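Local atomic coordinates of pyruvate kinase (Toxoplasma gondii, PDB entry 3GG8), a protein that catalyses the last step of glycolysis, transferring the phosphoryl group of phosphoenolpyruvate to ADP to give pyruvate and ATP. Residues 94-106 and 216-229. Numbering follows the deposited sequence.
Sequences ARLAILLDTKGPE and FGIPMGCNFIAASF
A chi1 of 63° places Thr-102 OG1 between its own N and carbonyl carbon, where it can accept from Ser-228 N at 3.1 Å. Ser-228 OG, set beside its own N at chi1 -66°, donates in return to Thr-102 O at 2.8 Å. This reciprocal pair links the two chains where they leave the parallel ladder of strands 97-101 and 224-227. The backbone ladder runs from Phe-224 N, bonded to Ile-98 O, to Thr-102 N, bonded to Ala-226 O. At the other end Ile-98 O takes two N-H groups, from Asn-223 (2.8 Å) and Phe-224 (3.2 Å), and Asn-223 turns its OD1 back to receive Ile-98 N in the carbonyl plane at 2.9 Å, N-H...O 169°. Leu-99 sits on one face of the sheet with CD2 on Ala-226 CB (3.6 Å) and CD1 against Phe-224 CB; Ala-97 CB meets the Phe-224 ring at its edge. On the other face Leu-100 CD1 reaches Gly-217 CA (3.6 Å) of helix 207-217, with Ile-225 CD1 alongside. Asp-101, on the Leu-99 face, forms salt bridges through OD2 with Arg-66 and Lys-255, the latter also bonded to Ser-228 OG. These are the third and fourth strands of the (beta/alpha)8 (TIM) barrel, flanked by strands 62-68 and 251-256, with helices 74-90 and 207-217 packed outside.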
loop_
_atom_site.group_PDB
_atom_site.type_symbol
_atom_site.label_atom_id
_atom_site.label_comp_id
_atom_site.label_asym_id
_atom_site.label_seq_id
_atom_site.Cartn_x
_atom_site.Cartn_y
_atom_site.Cartn_z
ATOM N N ALA C 94 2.603 -29.038 32.054
ATOM C CA ALA C 94 2.000 -27.735 32.315
ATOM C C ALA C 94 2.876 -26.911 33.256
ATOM O O ALA C 94 3.354 -27.414 34.282
ATOM C CB ALA C 94 0.614 -27.896 32.889
ATOM N N ARG C 95 3.111 -25.658 32.883
ATOM C CA ARG C 95 3.962 -24.759 33.659
ATOM C C ARG C 95 3.170 -23.517 34.024
ATOM O O ARG C 95 3.507 -22.401 33.621
ATOM C CB ARG C 95 5.228 -24.399 32.893
ATOM C CG ARG C 95 6.093 -25.594 32.578
ATOM C CD ARG C 95 6.603 -26.246 33.855
ATOM N NE ARG C 95 7.563 -27.307 33.587
ATOM C CZ ARG C 95 8.819 -27.084 33.215
ATOM N NH1 ARG C 95 9.249 -25.836 33.054
ATOM N NH2 ARG C 95 9.639 -28.104 32.988
ATOM N N LEU C 96 2.104 -23.746 34.782
ATOM C CA LEU C 96 1.180 -22.719 35.219
ATOM C C LEU C 96 1.922 -21.602 35.935
ATOM O O LEU C 96 2.790 -21.861 36.774
ATOM C CB LEU C 96 0.170 -23.333 36.196
ATOM C CG LEU C 96 -0.826 -24.366 35.685
ATOM C CD1 LEU C 96 -1.506 -25.048 36.864
ATOM C CD2 LEU C 96 -1.859 -23.693 34.787
ATOM N N ALA C 97 1.588 -20.359 35.606
ATOM C CA ALA C 97 2.158 -19.233 36.348
ATOM C C ALA C 97 1.239 -18.898 37.505
ATOM O O ALA C 97 0.034 -19.165 37.458
ATOM C CB ALA C 97 2.359 -18.028 35.449
ATOM N N ILE C 98 1.828 -18.325 38.547
ATOM C CA ILE C 98 1.102 -17.893 39.737
ATOM C C ILE C 98 1.179 -16.365 39.846
ATOM O O ILE C 98 2.260 -15.781 39.797
ATOM C CB ILE C 98 1.632 -18.615 40.995
ATOM C CG1 ILE C 98 1.455 -20.137 40.829
ATOM C CG2 ILE C 98 0.915 -18.127 42.251
ATOM C CD1 ILE C 98 2.112 -20.963 41.930
ATOM N N LEU C 99 0.000 -15.741 39.910
ATOM C CA LEU C 99 -0.156 -14.297 39.995
ATOM C C LEU C 99 -0.736 -13.918 41.373
ATOM O O LEU C 99 -1.819 -14.389 41.725
ATOM C CB LEU C 99 -1.081 -13.835 38.838
ATOM C CG LEU C 99 -1.478 -12.360 38.618
ATOM C CD1 LEU C 99 -1.346 -11.942 37.149
ATOM C CD2 LEU C 99 -2.899 -12.058 39.091
ATOM N N LEU C 100 -0.004 -13.112 42.160
ATOM C CA LEU C 100 -0.544 -12.509 43.389
ATOM C C LEU C 100 -1.273 -11.199 43.043
ATOM O O LEU C 100 -0.681 -10.295 42.457
ATOM C CB LEU C 100 0.586 -12.232 44.384
ATOM C CG LEU C 100 0.315 -11.822 45.837
ATOM C CD1 LEU C 100 1.599 -11.915 46.628
ATOM C CD2 LEU C 100 -0.258 -10.413 45.973
ATOM N N ASP C 101 -2.556 -11.109 43.378
ATOM C CA ASP C 101 -3.351 -9.898 43.117
ATOM C C ASP C 101 -3.594 -9.174 44.444
ATOM O O ASP C 101 -4.330 -9.660 45.299
ATOM C CB ASP C 101 -4.676 -10.258 42.422
ATOM C CG ASP C 101 -5.491 -9.024 42.001
ATOM O OD1 ASP C 101 -5.463 -7.992 42.722
ATOM O OD2 ASP C 101 -6.188 -9.087 40.953
ATOM N N THR C 102 -2.966 -8.014 44.615
ATOM C CA THR C 102 -2.968 -7.339 45.912
ATOM C C THR C 102 -4.369 -6.801 46.292
ATOM O O THR C 102 -5.231 -6.549 45.414
ATOM C CB THR C 102 -1.905 -6.208 45.986
ATOM O OG1 THR C 102 -2.219 -5.206 45.027
ATOM C CG2 THR C 102 -0.482 -6.735 45.706
ATOM N N LYS C 103 -4.599 -6.667 47.598
ATOM C CA LYS C 103 -5.810 -6.030 48.100
ATOM C C LYS C 103 -5.828 -4.553 47.699
ATOM O O LYS C 103 -6.768 -4.085 47.039
ATOM C CB LYS C 103 -5.889 -6.165 49.617
ATOM C CG LYS C 103 -7.175 -5.667 50.255
ATOM C CD LYS C 103 -7.027 -5.747 51.743
ATOM C CE LYS C 103 -8.218 -5.185 52.485
ATOM N NZ LYS C 103 -9.182 -6.283 52.696
ATOM N N GLY C 104 -4.784 -3.829 48.096
ATOM C CA GLY C 104 -4.697 -2.397 47.806
ATOM C C GLY C 104 -5.694 -1.536 48.575
ATOM O O GLY C 104 -6.408 -2.033 49.443
ATOM N N PRO C 105 -5.747 -0.236 48.247
ATOM C CA PRO C 105 -6.627 0.747 48.895
ATOM C C PRO C 105 -8.114 0.487 48.705
ATOM O O PRO C 105 -8.543 0.042 47.629
ATOM C CB PRO C 105 -6.233 2.074 48.216
ATOM C CG PRO C 105 -5.651 1.656 46.897
ATOM C CD PRO C 105 -4.910 0.391 47.207
ATOM N N GLU C 106 -8.877 0.767 49.760
ATOM C CA GLU C 106 -10.332 0.607 49.785
ATOM C C GLU C 106 -11.006 1.794 50.451
ATOM O O GLU C 106 -10.475 2.364 51.411
ATOM C CB GLU C 106 -10.724 -0.638 50.578
ATOM C CG GLU C 106 -10.640 -1.928 49.805
ATOM C CD GLU C 106 -11.221 -3.105 50.577
ATOM O OE1 GLU C 106 -11.262 -4.214 49.986
ATOM O OE2 GLU C 106 -11.634 -2.929 51.757
ATOM N N PHE C 216 5.065 -13.363 51.106
ATOM C CA PHE C 216 4.417 -14.446 50.415
ATOM C C PHE C 216 4.892 -14.524 48.958
ATOM O O PHE C 216 5.516 -15.522 48.568
ATOM C CB PHE C 216 2.893 -14.333 50.487
ATOM C CG PHE C 216 2.175 -15.584 50.028
ATOM C CD1 PHE C 216 1.711 -16.518 50.964
ATOM C CD2 PHE C 216 1.978 -15.829 48.675
ATOM C CE1 PHE C 216 1.054 -17.673 50.546
ATOM C CE2 PHE C 216 1.327 -16.983 48.237
ATOM C CZ PHE C 216 0.860 -17.915 49.179
ATOM N N GLY C 217 4.596 -13.478 48.174
ATOM C CA GLY C 217 4.868 -13.441 46.724
ATOM C C GLY C 217 6.245 -13.984 46.351
ATOM O O GLY C 217 6.359 -14.870 45.504
ATOM N N ILE C 218 7.283 -13.471 47.013
ATOM C CA ILE C 218 8.667 -13.900 46.758
ATOM C C ILE C 218 8.956 -15.374 47.140
ATOM O O ILE C 218 9.316 -16.150 46.253
ATOM C CB ILE C 218 9.730 -12.919 47.381
ATOM C CG1 ILE C 218 9.746 -11.577 46.618
ATOM C CG2 ILE C 218 11.135 -13.572 47.437
ATOM C CD1 ILE C 218 10.837 -10.556 47.103
ATOM N N PRO C 219 8.802 -15.761 48.446
ATOM C CA PRO C 219 9.203 -17.134 48.816
ATOM C C PRO C 219 8.267 -18.242 48.345
ATOM O O PRO C 219 8.684 -19.403 48.338
ATOM C CB PRO C 219 9.233 -17.101 50.349
ATOM C CG PRO C 219 8.229 -16.069 50.718
ATOM C CD PRO C 219 8.304 -15.018 49.617
ATOM N N MET C 220 7.028 -17.895 47.972
ATOM C CA MET C 220 6.038 -18.890 47.537
ATOM C C MET C 220 6.059 -19.152 46.035
ATOM O O MET C 220 5.224 -19.912 45.530
ATOM C CB MET C 220 4.612 -18.509 47.988
ATOM C CG MET C 220 4.359 -18.705 49.499
ATOM S SD MET C 220 4.373 -20.420 50.081
ATOM C CE MET C 220 3.309 -21.170 48.877
ATOM N N GLY C 221 6.987 -18.505 45.325
ATOM C CA GLY C 221 7.144 -18.714 43.900
ATOM C C GLY C 221 6.095 -18.050 43.020
ATOM O O GLY C 221 5.763 -18.567 41.947
ATOM N N CYS C 222 5.565 -16.909 43.446
ATOM C CA CYS C 222 4.668 -16.165 42.558
ATOM C C CYS C 222 5.509 -15.564 41.423
ATOM O O CYS C 222 6.633 -15.110 41.656
ATOM C CB CYS C 222 3.922 -15.081 43.321
ATOM S SG CYS C 222 2.839 -15.740 44.592
ATOM N N ASN C 223 4.981 -15.615 40.202
ATOM C CA ASN C 223 5.715 -15.126 39.035
ATOM C C ASN C 223 5.308 -13.712 38.655
ATOM O O ASN C 223 6.072 -12.998 38.011
ATOM C CB ASN C 223 5.550 -16.066 37.830
ATOM C CG ASN C 223 5.687 -17.524 38.214
ATOM O OD1 ASN C 223 4.691 -18.247 38.310
ATOM N ND2 ASN C 223 6.923 -17.960 38.462
ATOM N N PHE C 224 4.097 -13.324 39.047
ATOM C CA PHE C 224 3.589 -11.996 38.783
ATOM C C PHE C 224 2.983 -11.392 40.038
ATOM O O PHE C 224 2.420 -12.107 40.874
ATOM C CB PHE C 224 2.477 -12.031 37.722
ATOM C CG PHE C 224 2.914 -12.478 36.352
ATOM C CD1 PHE C 224 3.331 -11.537 35.394
ATOM C CD2 PHE C 224 2.838 -13.823 35.985
ATOM C CE1 PHE C 224 3.706 -11.931 34.099
ATOM C CE2 PHE C 224 3.217 -14.233 34.693
ATOM C CZ PHE C 224 3.646 -13.278 33.748
ATOM N N ILE C 225 3.077 -10.067 40.147
ATOM C CA ILE C 225 2.233 -9.296 41.049
ATOM C C ILE C 225 1.257 -8.475 40.197
ATOM O O ILE C 225 1.665 -7.732 39.308
ATOM C CB ILE C 225 3.038 -8.338 41.968
ATOM C CG1 ILE C 225 4.216 -9.043 42.674
ATOM C CG2 ILE C 225 2.120 -7.621 42.963
ATOM C CD1 ILE C 225 3.863 -10.087 43.743
ATOM N N ALA C 226 -0.031 -8.641 40.449
ATOM C CA ALA C 226 -1.029 -7.747 39.888
ATOM C C ALA C 226 -1.370 -6.777 41.005
ATOM O O ALA C 226 -1.777 -7.201 42.076
ATOM C CB ALA C 226 -2.270 -8.511 39.429
ATOM N N ALA C 227 -1.153 -5.483 40.774
ATOM C CA ALA C 227 -1.285 -4.494 41.834
ATOM C C ALA C 227 -2.594 -3.739 41.620
ATOM O O ALA C 227 -2.760 -3.041 40.631
ATOM C CB ALA C 227 -0.105 -3.547 41.813
ATOM N N SER C 228 -3.525 -3.882 42.554
ATOM C CA SER C 228 -4.823 -3.236 42.391
ATOM C C SER C 228 -4.714 -1.715 42.425
ATOM O O SER C 228 -3.842 -1.164 43.105
ATOM C CB SER C 228 -5.805 -3.754 43.445
ATOM O OG SER C 228 -6.064 -5.119 43.192
ATOM N N PHE C 229 -5.576 -1.047 41.648
ATOM C CA PHE C 229 -5.764 0.404 41.736
ATOM C C PHE C 229 -4.486 1.230 41.533
ATOM O O PHE C 229 -4.182 2.125 42.333
ATOM C CB PHE C 229 -6.411 0.759 43.093
ATOM C CG PHE C 229 -7.349 1.936 43.035
ATOM C CD1 PHE C 229 -8.642 1.791 42.551
ATOM C CD2 PHE C 229 -6.948 3.184 43.488
ATOM C CE1 PHE C 229 -9.521 2.883 42.507
ATOM C CE2 PHE C 229 -7.823 4.274 43.442
ATOM C CZ PHE C 229 -9.102 4.118 42.953
#